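PDB 1WDU: TRAS1 ORF2p from Bombyx mori, which probably nicks telomeric target DNA with this N-terminal endonuclease domain, as part of the integration machinery of a telomere-specific non-LTR retrotransposon. Local coordinates for residues L50-Y55 and L119-F124; P129-L134 and G171-G176; D154-S159 and S205-T210; D190-D195 and D233-V238. The protein carries 1 engineered substitution. All coordinates share one frame; numbering follows the deposited sequence.

Contact 1. Residues L50-Y55 and L119-F124; sequences LIQEPY and LVSYYF. With PO4 (phosphate ion), chain C.
Ser121 OG donates to Ile51 O at 2.5 Å, a short bond whose donor stands above the carbonyl plane rather than on a lone pair. A chi1 of -179° swings the hydroxyl off its strand toward 50-52, where it also makes a weak bond to Ala84 O on the adjoining strand 83-87. Gln52 CG lies 3.1 Å from Tyr122 O; the bend at chi2 (80°) turns the amide back, and NE2 makes a weak hydrogen bond to Leu50 O.

Beyond the strand end, Glu53 lies across one face of the Tyr123 ring. Its CG makes a CH-pi contact 4.2 Å from the ring centroid, and the carboxylate stacks almost flat on it, planes 10° apart. OE2 also forms a salt bridge with Arg29. Tyr123 OH gives a hydrogen bond to phosphate O3 at 2.7 Å, with O3 at the ring's edge and in its plane; Glu53 OE2 is 3.1 Å from phosphate O4. The strands run nearly parallel yet belong to different sheets. Two sheets packed face to face, with a phosphate (probably from the crystallisation liquor) bound at their strand ends, are consistent with the four-layered alpha/beta sandwich and active-site end of a DNase I-like endonuclease.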
loop_
_atom_site.group_PDB
_atom_site.type_symbol
_atom_site.label_atom_id
_atom_site.label_comp_id
_atom_site.label_asym_id
_atom_site.label_seq_id
_atom_site.Cartn_x
_atom_site.Cartn_y
_atom_site.Cartn_z
ATOM N N LEU A 50 1.450 5.108 0.508
ATOM C CA LEU A 50 1.912 3.783 0.084
ATOM C C LEU A 50 1.740 3.816 -1.434
ATOM O O LEU A 50 0.628 3.700 -1.955
ATOM C CB LEU A 50 1.059 2.683 0.718
ATOM C CG LEU A 50 0.989 2.709 2.259
ATOM C CD1 LEU A 50 0.060 1.610 2.740
ATOM C CD2 LEU A 50 2.365 2.539 2.864
ATOM N N ILE A 51 2.860 3.987 -2.129
ATOM C CA ILE A 51 2.887 4.128 -3.576
ATOM C C ILE A 51 3.331 2.921 -4.386
ATOM O O ILE A 51 4.107 2.090 -3.917
ATOM C CB ILE A 51 3.839 5.279 -3.968
ATOM C CG1 ILE A 51 3.524 6.528 -3.152
ATOM C CG2 ILE A 51 3.722 5.577 -5.456
ATOM C CD1 ILE A 51 4.648 7.558 -3.190
ATOM N N GLN A 52 2.836 2.855 -5.620
ATOM C CA GLN A 52 3.217 1.820 -6.571
ATOM C C GLN A 52 3.434 2.527 -7.892
ATOM O O GLN A 52 2.705 3.469 -8.222
ATOM C CB GLN A 52 2.122 0.764 -6.761
ATOM C CG GLN A 52 1.747 0.010 -5.504
ATOM C CD GLN A 52 0.813 0.814 -4.640
ATOM O OE1 GLN A 52 -0.199 1.317 -5.126
ATOM N NE2 GLN A 52 1.138 0.939 -3.357
ATOM N N GLU A 53 4.447 2.088 -8.635
ATOM C CA GLU A 53 4.740 2.659 -9.942
ATOM C C GLU A 53 4.986 4.168 -9.933
ATOM O O GLU A 53 4.346 4.912 -10.678
ATOM C CB GLU A 53 3.588 2.358 -10.900
ATOM C CG GLU A 53 3.291 0.889 -11.082
ATOM C CD GLU A 53 4.081 0.274 -12.211
ATOM O OE1 GLU A 53 5.287 -0.008 -12.026
ATOM O OE2 GLU A 53 3.491 0.083 -13.295
ATOM N N PRO A 54 5.906 4.644 -9.085
ATOM C CA PRO A 54 6.165 6.087 -9.067
ATOM C C PRO A 54 6.970 6.465 -10.307
ATOM O O PRO A 54 7.621 5.618 -10.920
ATOM C CB PRO A 54 6.966 6.271 -7.788
ATOM C CG PRO A 54 7.772 5.019 -7.748
ATOM C CD PRO A 54 6.759 3.947 -8.109
ATOM N N TYR A 55 6.919 7.733 -10.689
ATOM C CA TYR A 55 7.672 8.171 -11.851
ATOM C C TYR A 55 9.123 8.405 -11.452
ATOM O O TYR A 55 9.398 9.058 -10.442
ATOM C CB TYR A 55 7.055 9.448 -12.430
ATOM C CG TYR A 55 7.987 10.225 -13.328
ATOM C CD1 TYR A 55 8.745 11.282 -12.824
ATOM C CD2 TYR A 55 8.136 9.886 -14.673
ATOM C CE1 TYR A 55 9.630 11.983 -13.634
ATOM C CE2 TYR A 55 9.025 10.580 -15.495
ATOM C CZ TYR A 55 9.767 11.628 -14.967
ATOM O OH TYR A 55 10.652 12.316 -15.766
ATOM N N LEU A 119 5.219 -0.903 7.992
ATOM C CA LEU A 119 4.409 -0.604 6.812
ATOM C C LEU A 119 4.998 -1.214 5.558
ATOM O O LEU A 119 6.208 -1.312 5.411
ATOM C CB LEU A 119 4.323 0.905 6.581
ATOM C CG LEU A 119 3.624 1.791 7.599
ATOM C CD1 LEU A 119 3.960 3.243 7.293
ATOM C CD2 LEU A 119 2.119 1.542 7.547
ATOM N N VAL A 120 4.144 -1.622 4.639
ATOM C CA VAL A 120 4.678 -2.166 3.413
ATOM C C VAL A 120 3.862 -1.752 2.205
ATOM O O VAL A 120 2.634 -1.750 2.238
ATOM C CB VAL A 120 4.831 -3.718 3.501
ATOM C CG1 VAL A 120 3.830 -4.276 4.453
ATOM C CG2 VAL A 120 4.699 -4.351 2.114
ATOM N N SER A 121 4.570 -1.340 1.158
ATOM C CA SER A 121 3.942 -0.949 -0.091
ATOM C C SER A 121 4.422 -2.000 -1.081
ATOM O O SER A 121 5.616 -2.284 -1.163
ATOM C CB SER A 121 4.391 0.451 -0.532
ATOM O OG SER A 121 3.744 0.832 -1.741
ATOM N N TYR A 122 3.486 -2.575 -1.828
ATOM C CA TYR A 122 3.819 -3.626 -2.775
ATOM C C TYR A 122 3.146 -3.463 -4.133
ATOM O O TYR A 122 2.147 -2.758 -4.278
ATOM C CB TYR A 122 3.409 -4.979 -2.200
ATOM C CG TYR A 122 1.905 -5.156 -2.089
ATOM C CD1 TYR A 122 1.225 -4.876 -0.899
ATOM C CD2 TYR A 122 1.157 -5.611 -3.181
ATOM C CE1 TYR A 122 -0.156 -5.054 -0.797
ATOM C CE2 TYR A 122 -0.225 -5.783 -3.093
ATOM C CZ TYR A 122 -0.875 -5.507 -1.900
ATOM O OH TYR A 122 -2.238 -5.692 -1.834
ATOM N N TYR A 123 3.711 -4.152 -5.117
ATOM C CA TYR A 123 3.203 -4.160 -6.479
ATOM C C TYR A 123 3.556 -5.509 -7.135
ATOM O O TYR A 123 4.725 -5.884 -7.230
ATOM C CB TYR A 123 3.797 -3.006 -7.285
ATOM C CG TYR A 123 3.385 -3.040 -8.739
ATOM C CD1 TYR A 123 4.224 -3.588 -9.709
ATOM C CD2 TYR A 123 2.130 -2.585 -9.137
ATOM C CE1 TYR A 123 3.825 -3.683 -11.032
ATOM C CE2 TYR A 123 1.719 -2.676 -10.452
ATOM C CZ TYR A 123 2.570 -3.226 -11.397
ATOM O OH TYR A 123 2.162 -3.321 -12.703
ATOM N N PHE A 124 2.529 -6.229 -7.573
ATOM C CA PHE A 124 2.699 -7.527 -8.213
ATOM C C PHE A 124 2.348 -7.391 -9.704
ATOM O O PHE A 124 1.217 -7.024 -10.045
ATOM C CB PHE A 124 1.764 -8.553 -7.552
ATOM C CG PHE A 124 1.944 -8.685 -6.048
ATOM C CD1 PHE A 124 0.912 -9.186 -5.261
ATOM C CD2 PHE A 124 3.145 -8.310 -5.425
ATOM C CE1 PHE A 124 1.060 -9.316 -3.885
ATOM C CE2 PHE A 124 3.308 -8.433 -4.048
ATOM C CZ PHE A 124 2.256 -8.939 -3.273
HETATM P P PO4 C . -0.640 -1.691 -13.693
HETATM O O1 PO4 C . -0.257 -2.335 -15.072
HETATM O O2 PO4 C . -1.935 -0.911 -13.728
HETATM O O3 PO4 C . -0.515 -2.721 -12.558
HETATM O O4 PO4 C . 0.486 -0.674 -13.425
#

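Contact 2. Residues P129-L134 and G171-G176; sequences PIESYL and GDQLMG
This is a side-by-side meeting of two helix beginnings, apolar inside and polar at the rim. Helix 131-142 belongs to the beta-alpha-beta crossover between the parallel strands 116-123 and 149-154, and helix 169-181 lies next to it in the same outer layer. Leu134 fills the middle: its CD2 meets Leu174 CD1 at 3.8 Å, while its CD1 crosses Gln173 and touches CB at 3.7 Å. Ile130, one turn earlier, presses CG2 on Gln173 CD (3.8 Å) and brings CD1 to Leu174 CB. Its CG1 branch points away from the backbone N (chi1 -164°), reaching toward the neighbouring helix.

At the outer edge, Gln173 NE2 makes a weak hydrogen bond to Glu131 OE1 (3.5 Å), with the amide and carboxylate planes 78° apart. A water supplements it, donating to Glu131 OE2 at 2.6 Å and accepting from Gln173 NE2 at 3.3 Å. With an alanine at Gln173, the methyl of Ile130 would probably lose the amide it lies against, and Glu131 would be left without its partner on the facing helix. Packing of Ile130 and Leu134 on Leu174 and the chain of Gln173 makes up most of the contact; the long, partly water-mediated polar link probably adds little.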
loop_
_atom_site.group_PDB
_atom_site.type_symbol
_atom_site.label_atom_id
_atom_site.label_comp_id
_atom_site.label_asym_id
_atom_site.label_seq_id
_atom_site.Cartn_x
_atom_site.Cartn_y
_atom_site.Cartn_z
ATOM N N PRO A 129 4.131 -14.694 -12.115
ATOM C CA PRO A 129 3.618 -15.629 -11.099
ATOM C C PRO A 129 3.499 -14.942 -9.738
ATOM O O PRO A 129 4.445 -14.290 -9.296
ATOM C CB PRO A 129 4.672 -16.735 -11.087
ATOM C CG PRO A 129 5.154 -16.755 -12.506
ATOM C CD PRO A 129 5.269 -15.284 -12.847
ATOM N N ILE A 130 2.355 -15.088 -9.070
ATOM C CA ILE A 130 2.173 -14.430 -7.778
ATOM C C ILE A 130 2.869 -15.168 -6.640
ATOM O O ILE A 130 3.090 -14.594 -5.561
ATOM C CB ILE A 130 0.657 -14.240 -7.425
ATOM C CG1 ILE A 130 0.517 -13.222 -6.285
ATOM C CG2 ILE A 130 0.020 -15.566 -7.030
ATOM C CD1 ILE A 130 -0.917 -12.942 -5.861
ATOM N N GLU A 131 3.230 -16.428 -6.898
ATOM C CA GLU A 131 3.898 -17.270 -5.909
ATOM C C GLU A 131 5.086 -16.630 -5.187
ATOM O O GLU A 131 5.115 -16.595 -3.959
ATOM C CB GLU A 131 4.376 -18.588 -6.541
ATOM C CG GLU A 131 3.330 -19.690 -6.632
ATOM C CD GLU A 131 2.476 -19.593 -7.881
ATOM O OE1 GLU A 131 1.796 -20.588 -8.206
ATOM O OE2 GLU A 131 2.483 -18.528 -8.534
ATOM N N SER A 132 6.073 -16.139 -5.934
ATOM C CA SER A 132 7.249 -15.541 -5.294
ATOM C C SER A 132 6.897 -14.324 -4.447
ATOM O O SER A 132 7.543 -14.062 -3.430
ATOM C CB SER A 132 8.312 -15.166 -6.333
ATOM O OG SER A 132 7.823 -14.226 -7.273
ATOM N N TYR A 133 5.870 -13.588 -4.856
ATOM C CA TYR A 133 5.450 -12.410 -4.105
ATOM C C TYR A 133 4.750 -12.827 -2.804
ATOM O O TYR A 133 4.832 -12.125 -1.794
ATOM C CB TYR A 133 4.514 -11.553 -4.958
ATOM C CG TYR A 133 5.141 -11.076 -6.249
ATOM C CD1 TYR A 133 4.373 -10.915 -7.403
ATOM C CD2 TYR A 133 6.506 -10.782 -6.319
ATOM C CE1 TYR A 133 4.944 -10.475 -8.596
ATOM C CE2 TYR A 133 7.087 -10.340 -7.512
ATOM C CZ TYR A 133 6.298 -10.191 -8.642
ATOM O OH TYR A 133 6.863 -9.755 -9.818
ATOM N N LEU A 134 4.061 -13.966 -2.827
ATOM C CA LEU A 134 3.381 -14.441 -1.628
ATOM C C LEU A 134 4.431 -14.869 -0.598
ATOM O O LEU A 134 4.238 -14.696 0.614
ATOM C CB LEU A 134 2.438 -15.602 -1.963
ATOM C CG LEU A 134 1.248 -15.267 -2.873
ATOM C CD1 LEU A 134 0.380 -16.506 -3.060
ATOM C CD2 LEU A 134 0.422 -14.145 -2.256
ATOM N N GLY A 171 -6.471 -14.117 -6.862
ATOM C CA GLY A 171 -7.123 -13.661 -5.643
ATOM C C GLY A 171 -7.153 -14.778 -4.619
ATOM O O GLY A 171 -6.901 -14.550 -3.428
ATOM N N ASP A 172 -7.453 -15.991 -5.093
ATOM C CA ASP A 172 -7.500 -17.183 -4.249
ATOM C C ASP A 172 -6.151 -17.470 -3.577
ATOM O O ASP A 172 -6.100 -17.742 -2.376
ATOM C CB ASP A 172 -7.943 -18.396 -5.082
ATOM C CG ASP A 172 -9.446 -18.434 -5.317
ATOM O OD1 ASP A 172 -9.898 -19.328 -6.059
ATOM O OD2 ASP A 172 -10.184 -17.580 -4.764
ATOM N N GLN A 173 -5.061 -17.415 -4.342
ATOM C CA GLN A 173 -3.734 -17.652 -3.762
ATOM C C GLN A 173 -3.423 -16.599 -2.707
ATOM O O GLN A 173 -2.921 -16.925 -1.627
ATOM C CB GLN A 173 -2.641 -17.637 -4.839
ATOM C CG GLN A 173 -2.645 -18.876 -5.748
ATOM C CD GLN A 173 -1.302 -19.122 -6.427
ATOM O OE1 GLN A 173 -0.283 -19.328 -5.757
ATOM N NE2 GLN A 173 -1.295 -19.102 -7.763
ATOM N N LEU A 174 -3.722 -15.335 -3.015
ATOM C CA LEU A 174 -3.480 -14.247 -2.058
ATOM C C LEU A 174 -4.329 -14.460 -0.803
ATOM O O LEU A 174 -3.828 -14.355 0.311
ATOM C CB LEU A 174 -3.805 -12.882 -2.690
ATOM C CG LEU A 174 -3.634 -11.637 -1.804
ATOM C CD1 LEU A 174 -2.279 -11.664 -1.122
ATOM C CD2 LEU A 174 -3.778 -10.372 -2.649
ATOM N N MET A 175 -5.615 -14.761 -0.981
ATOM C CA MET A 175 -6.495 -15.004 0.164
ATOM C C MET A 175 -5.967 -16.161 1.011
ATOM O O MET A 175 -6.003 -16.109 2.243
ATOM C CB MET A 175 -7.921 -15.335 -0.300
ATOM C CG MET A 175 -8.807 -14.124 -0.596
ATOM S SD MET A 175 -8.856 -12.930 0.780
ATOM C CE MET A 175 -9.907 -13.785 1.973
ATOM N N GLY A 176 -5.486 -17.210 0.343
ATOM C CA GLY A 176 -4.960 -18.365 1.048
ATOM C C GLY A 176 -3.794 -17.947 1.919
ATOM O O GLY A 176 -3.693 -18.332 3.088
HETATM O O HOH W 1 0.637 -18.470 -10.321
#

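Contact 3. Residues D154-S159 and S205-T210; sequences DANAKS and SRVDVT
Val207 O takes two backbone donors from the opposite loop: Ala155 N at 3.0 Å (N-H...O angle 146°), tilted modestly from the carbonyl plane, and, weakly, Asn156 N at 3.4 Å. The second N-H is shared, because it also binds Asp154 OD1 at 2.9 Å from above the carboxylate plane. This closes an Asx turn just where strand 149-154 ends. Asp154 holds its carboxylate anti to the peptide nitrogen (chi1 -178°), alongside Val207, and OD1 touches Val207 CG2 at 3.3 Å.

At the strand end, the antiparallel pairing of 149-154 with 204-212 closes with Asp154 and Asp208 as a non-hydrogen-bonded pair, both side chains on one face, Asp208 OD2 resting 3.5 Å from Asp154 CB. Asp208 OD1 accepts from Thr193 OG1, while OD2 of Asp154 lies near the bound phosphate. An alanine at Asp154 would probably leave Asn156 N with little more than the weak bond to Val207 O, setting the turn free to shift.

Next to this pair, Ala155 CB packs on Val209 CG2 at 4.0 Å. Arg206 is satisfied outside the pair, by Val191 O at NH1 and Trp162 O at NE. The backbone N-H of Lys158 goes to Asp168 OD1.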
loop_
_atom_site.group_PDB
_atom_site.type_symbol
_atom_site.label_atom_id
_atom_site.label_comp_id
_atom_site.label_asym_id
_atom_site.label_seq_id
_atom_site.Cartn_x
_atom_site.Cartn_y
_atom_site.Cartn_z
ATOM N N ASP A 154 -0.951 -2.894 -5.152
ATOM C CA ASP A 154 -1.681 -3.400 -6.295
ATOM C C ASP A 154 -1.315 -4.875 -6.427
ATOM O O ASP A 154 -0.178 -5.209 -6.729
ATOM C CB ASP A 154 -1.258 -2.638 -7.560
ATOM C CG ASP A 154 -2.023 -3.075 -8.793
ATOM O OD1 ASP A 154 -2.857 -3.998 -8.690
ATOM O OD2 ASP A 154 -1.788 -2.491 -9.872
ATOM N N ALA A 155 -2.281 -5.750 -6.196
ATOM C CA ALA A 155 -2.044 -7.183 -6.294
ATOM C C ALA A 155 -2.372 -7.742 -7.671
ATOM O O ALA A 155 -2.029 -8.890 -7.971
ATOM C CB ALA A 155 -2.871 -7.910 -5.247
ATOM N N ASN A 156 -3.022 -6.934 -8.510
ATOM C CA ASN A 156 -3.433 -7.396 -9.832
ATOM C C ASN A 156 -4.054 -8.783 -9.651
ATOM O O ASN A 156 -3.690 -9.735 -10.337
ATOM C CB ASN A 156 -2.232 -7.495 -10.781
ATOM C CG ASN A 156 -1.884 -6.171 -11.424
ATOM O OD1 ASN A 156 -0.804 -5.621 -11.197
ATOM N ND2 ASN A 156 -2.796 -5.650 -12.233
ATOM N N ALA A 157 -4.968 -8.888 -8.694
ATOM C CA ALA A 157 -5.642 -10.147 -8.382
ATOM C C ALA A 157 -7.056 -9.796 -7.954
ATOM O O ALA A 157 -7.280 -8.801 -7.258
ATOM C CB ALA A 157 -4.914 -10.886 -7.247
ATOM N N LYS A 158 -8.009 -10.624 -8.351
ATOM C CA LYS A 158 -9.401 -10.352 -8.044
ATOM C C LYS A 158 -9.988 -11.258 -6.997
ATOM O O LYS A 158 -9.744 -12.461 -6.992
ATOM C CB LYS A 158 -10.238 -10.455 -9.323
ATOM C CG LYS A 158 -9.704 -9.623 -10.475
ATOM C CD LYS A 158 -10.663 -9.597 -11.656
ATOM C CE LYS A 158 -10.177 -8.624 -12.727
ATOM N NZ LYS A 158 -11.235 -8.336 -13.748
ATOM N N SER A 159 -10.779 -10.668 -6.112
ATOM C CA SER A 159 -11.453 -11.415 -5.070
ATOM C C SER A 159 -12.620 -10.618 -4.515
ATOM O O SER A 159 -12.496 -9.417 -4.230
ATOM C CB SER A 159 -10.500 -11.755 -3.938
ATOM O OG SER A 159 -11.219 -12.372 -2.889
ATOM N N SER A 205 -12.280 -2.290 -12.368
ATOM C CA SER A 205 -11.901 -3.426 -11.531
ATOM C C SER A 205 -11.347 -2.987 -10.182
ATOM O O SER A 205 -11.031 -1.815 -9.974
ATOM C CB SER A 205 -10.842 -4.275 -12.242
ATOM O OG SER A 205 -9.613 -3.573 -12.337
ATOM N N ARG A 206 -11.237 -3.938 -9.265
ATOM C CA ARG A 206 -10.691 -3.673 -7.939
ATOM C C ARG A 206 -9.574 -4.688 -7.735
ATOM O O ARG A 206 -9.828 -5.833 -7.364
ATOM C CB ARG A 206 -11.767 -3.834 -6.848
ATOM C CG ARG A 206 -12.684 -2.620 -6.673
ATOM C CD ARG A 206 -13.861 -2.897 -5.720
ATOM N NE ARG A 206 -13.479 -3.048 -4.313
ATOM C CZ ARG A 206 -13.418 -2.051 -3.428
ATOM N NH1 ARG A 206 -13.710 -0.805 -3.787
ATOM N NH2 ARG A 206 -13.082 -2.301 -2.166
ATOM N N VAL A 207 -8.341 -4.265 -8.000
ATOM C CA VAL A 207 -7.189 -5.146 -7.856
ATOM C C VAL A 207 -6.219 -4.667 -6.776
ATOM O O VAL A 207 -5.201 -5.314 -6.511
ATOM C CB VAL A 207 -6.438 -5.306 -9.207
ATOM C CG1 VAL A 207 -7.341 -5.992 -10.220
ATOM C CG2 VAL A 207 -5.998 -3.953 -9.741
ATOM N N ASP A 208 -6.544 -3.539 -6.148
ATOM C CA ASP A 208 -5.713 -2.987 -5.081
ATOM C C ASP A 208 -6.221 -3.482 -3.723
ATOM O O ASP A 208 -7.414 -3.420 -3.435
ATOM C CB ASP A 208 -5.739 -1.456 -5.124
ATOM C CG ASP A 208 -5.203 -0.902 -6.432
ATOM O OD1 ASP A 208 -6.015 -0.663 -7.358
ATOM O OD2 ASP A 208 -3.967 -0.715 -6.543
ATOM N N VAL A 209 -5.318 -3.975 -2.887
ATOM C CA VAL A 209 -5.720 -4.495 -1.587
ATOM C C VAL A 209 -4.907 -3.892 -0.450
ATOM O O VAL A 209 -3.739 -3.525 -0.624
ATOM C CB VAL A 209 -5.578 -6.060 -1.514
ATOM C CG1 VAL A 209 -6.505 -6.619 -0.443
ATOM C CG2 VAL A 209 -5.896 -6.691 -2.862
ATOM N N THR A 210 -5.557 -3.776 0.707
ATOM C CA THR A 210 -4.943 -3.256 1.923
ATOM C C THR A 210 -5.304 -4.260 3.011
ATOM O O THR A 210 -6.476 -4.572 3.202
ATOM C CB THR A 210 -5.527 -1.884 2.336
ATOM O OG1 THR A 210 -5.452 -0.968 1.239
ATOM C CG2 THR A 210 -4.754 -1.319 3.521
#

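Contact 4. Residues D190-D195 and D233-V238; sequences DVPTFD and DHNGMV. With PO4 (phosphate ion), chain C.
Three backbone carbonyls face donors between Pro192-Asp195 and Asp233-Asn235. Thr193 O receives Asn235 N at 2.7 Å (166°), which approaches from well above the carbonyl plane, and a weak bond from His234 ND1 at 3.4 Å. Asp233 O takes Asp195 N at 2.7 Å, in the carbonyl plane. Asn235 ND2 turns to Pro192 O, though so closely that the modelled bond length is doubtful. CA-H...O contacts join His234 CA to Thr193 O and Phe194 CA to Asp233 O (3.0 Å).

Phe194 and His234 form a single beta bridge. On its other side, segment 190-195 has a classic beta bulge, Thr193 and Phe194 both facing Ser205. The contact links 194-195, at the margin of one sheet beside 204-212, to the loop leading into strand 237-241 of the other, and places His234 at the phosphate, consistent with the active-site end of a DNase I-like nuclease.

The aromatic contact is T-shaped: the edge of Phe194 is aimed at the imidazole face of His234, planes at 73°, with CD2 over the ring centre and 3.3 Å from CE1. Phe194 CG stands anti to the backbone N (chi1 -179°), which carries the ring alongside Asp233, whose CB meets CE2 at 3.4 Å. At the imidazole edge, in plane, NE2 donates to phosphate O2 at 2.8 Å; ND1 also bonds Asp208 OD1 weakly.

Thr193 CG2 touches Met237 SD at 4.0 Å.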
loop_
_atom_site.group_PDB
_atom_site.type_symbol
_atom_site.label_atom_id
_atom_site.label_comp_id
_atom_site.label_asym_id
_atom_site.label_seq_id
_atom_site.Cartn_x
_atom_site.Cartn_y
_atom_site.Cartn_z
ATOM N N ASP A 190 -17.465 -1.144 -3.326
ATOM C CA ASP A 190 -17.280 -1.723 -4.649
ATOM C C ASP A 190 -16.794 -0.684 -5.652
ATOM O O ASP A 190 -16.840 -0.910 -6.861
ATOM C CB ASP A 190 -18.596 -2.340 -5.144
ATOM C CG ASP A 190 -19.691 -1.298 -5.367
ATOM O OD1 ASP A 190 -20.814 -1.688 -5.759
ATOM O OD2 ASP A 190 -19.433 -0.092 -5.152
ATOM N N VAL A 191 -16.339 0.459 -5.146
ATOM C CA VAL A 191 -15.833 1.523 -6.005
ATOM C C VAL A 191 -14.582 1.010 -6.709
ATOM O O VAL A 191 -13.640 0.558 -6.060
ATOM C CB VAL A 191 -15.464 2.774 -5.186
ATOM C CG1 VAL A 191 -14.982 3.883 -6.115
ATOM C CG2 VAL A 191 -16.661 3.231 -4.368
ATOM N N PRO A 192 -14.558 1.071 -8.050
ATOM C CA PRO A 192 -13.388 0.592 -8.793
ATOM C C PRO A 192 -12.099 1.322 -8.422
ATOM O O PRO A 192 -12.062 2.551 -8.366
ATOM C CB PRO A 192 -13.790 0.819 -10.251
ATOM C CG PRO A 192 -14.686 2.024 -10.166
ATOM C CD PRO A 192 -15.534 1.704 -8.955
ATOM N N THR A 193 -11.048 0.558 -8.147
ATOM C CA THR A 193 -9.761 1.142 -7.800
ATOM C C THR A 193 -9.007 1.316 -9.109
ATOM O O THR A 193 -7.922 1.899 -9.152
ATOM C CB THR A 193 -8.956 0.228 -6.849
ATOM O OG1 THR A 193 -8.629 -0.999 -7.515
ATOM C CG2 THR A 193 -9.767 -0.079 -5.594
ATOM N N PHE A 194 -9.604 0.794 -10.178
ATOM C CA PHE A 194 -9.041 0.894 -11.519
ATOM C C PHE A 194 -10.168 1.045 -12.532
ATOM O O PHE A 194 -11.050 0.187 -12.634
ATOM C CB PHE A 194 -8.198 -0.335 -11.868
ATOM C CG PHE A 194 -7.583 -0.271 -13.242
ATOM C CD1 PHE A 194 -8.334 -0.580 -14.373
ATOM C CD2 PHE A 194 -6.262 0.140 -13.411
ATOM C CE1 PHE A 194 -7.779 -0.480 -15.648
ATOM C CE2 PHE A 194 -5.697 0.244 -14.682
ATOM C CZ PHE A 194 -6.456 -0.067 -15.802
ATOM N N ASP A 195 -10.124 2.145 -13.277
ATOM C CA ASP A 195 -11.131 2.449 -14.284
ATOM C C ASP A 195 -10.479 2.889 -15.594
ATOM O O ASP A 195 -9.527 3.672 -15.594
ATOM C CB ASP A 195 -12.058 3.552 -13.767
ATOM C CG ASP A 195 -13.041 4.026 -14.815
ATOM O OD1 ASP A 195 -13.868 3.211 -15.273
ATOM O OD2 ASP A 195 -12.985 5.218 -15.182
ATOM N N ASP A 233 -5.763 5.862 -14.414
ATOM C CA ASP A 233 -6.531 4.620 -14.492
ATOM C C ASP A 233 -6.766 3.987 -13.126
ATOM O O ASP A 233 -7.676 3.176 -12.963
ATOM C CB ASP A 233 -5.831 3.608 -15.403
ATOM C CG ASP A 233 -5.918 3.983 -16.868
ATOM O OD1 ASP A 233 -5.415 3.201 -17.705
ATOM O OD2 ASP A 233 -6.489 5.052 -17.183
ATOM N N HIS A 234 -5.937 4.351 -12.154
ATOM C CA HIS A 234 -6.058 3.824 -10.803
ATOM C C HIS A 234 -6.592 4.903 -9.876
ATOM O O HIS A 234 -6.208 6.066 -9.986
ATOM C CB HIS A 234 -4.693 3.345 -10.290
ATOM C CG HIS A 234 -4.330 1.961 -10.731
ATOM N ND1 HIS A 234 -4.910 0.833 -10.192
ATOM C CD2 HIS A 234 -3.448 1.522 -11.660
ATOM C CE1 HIS A 234 -4.402 -0.241 -10.768
ATOM N NE2 HIS A 234 -3.512 0.150 -11.664
ATOM N N ASN A 235 -7.482 4.513 -8.972
ATOM C CA ASN A 235 -8.044 5.452 -8.015
ATOM C C ASN A 235 -7.321 5.350 -6.680
ATOM O O ASN A 235 -7.076 4.251 -6.169
ATOM C CB ASN A 235 -9.535 5.186 -7.804
ATOM C CG ASN A 235 -10.355 5.502 -9.032
ATOM O OD1 ASN A 235 -9.956 6.322 -9.863
ATOM N ND2 ASN A 235 -11.514 4.867 -9.150
ATOM N N GLY A 236 -6.971 6.503 -6.121
ATOM C CA GLY A 236 -6.291 6.512 -4.843
ATOM C C GLY A 236 -7.215 6.052 -3.726
ATOM O O GLY A 236 -8.444 6.035 -3.877
ATOM N N MET A 237 -6.613 5.656 -2.607
ATOM C CA MET A 237 -7.357 5.205 -1.443
ATOM C C MET A 237 -6.825 5.923 -0.216
ATOM O O MET A 237 -5.719 6.482 -0.239
ATOM C CB MET A 237 -7.227 3.693 -1.284
ATOM C CG MET A 237 -8.047 2.940 -2.303
ATOM S SD MET A 237 -7.376 1.323 -2.723
ATOM C CE MET A 237 -6.091 1.806 -3.905
ATOM N N VAL A 238 -7.620 5.916 0.849
ATOM C CA VAL A 238 -7.241 6.600 2.067
ATOM C C VAL A 238 -7.802 5.916 3.311
ATOM O O VAL A 238 -8.871 5.308 3.272
ATOM C CB VAL A 238 -7.746 8.090 2.031
ATOM C CG1 VAL A 238 -7.513 8.689 0.655
ATOM C CG2 VAL A 238 -9.227 8.167 2.353
HETATM P P PO4 C . -0.640 -1.691 -13.693
HETATM O O1 PO4 C . -0.257 -2.335 -15.072
HETATM O O2 PO4 C . -1.935 -0.911 -13.728
HETATM O O3 PO4 C . -0.515 -2.721 -12.558
HETATM O O4 PO4 C . 0.486 -0.674 -13.425
#

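Contacts 1 and 3 are buried between or within the sheets, contact 2 is buried under the outer helices except at its polar rim, and contact 4 is only partly buried. Strand 116-123 of contact 1 leads into the helix of contact 2, where Phe124 packs on Tyr133, and the turn of contact 3 meets helix 169-181 through Ala155 and Leu174. Tyr122 OH probably bonds Val209 O, tying contact 1 to contact 3. The strand 204-212 of contact 3 pairs with the short strand 194-195 of contact 4. Polar chemistry gathers at the strand ends, where contacts 1 and 4 grip one phosphate from Tyr123 and His234 with Asp154 near; contact 2 is chiefly apolar.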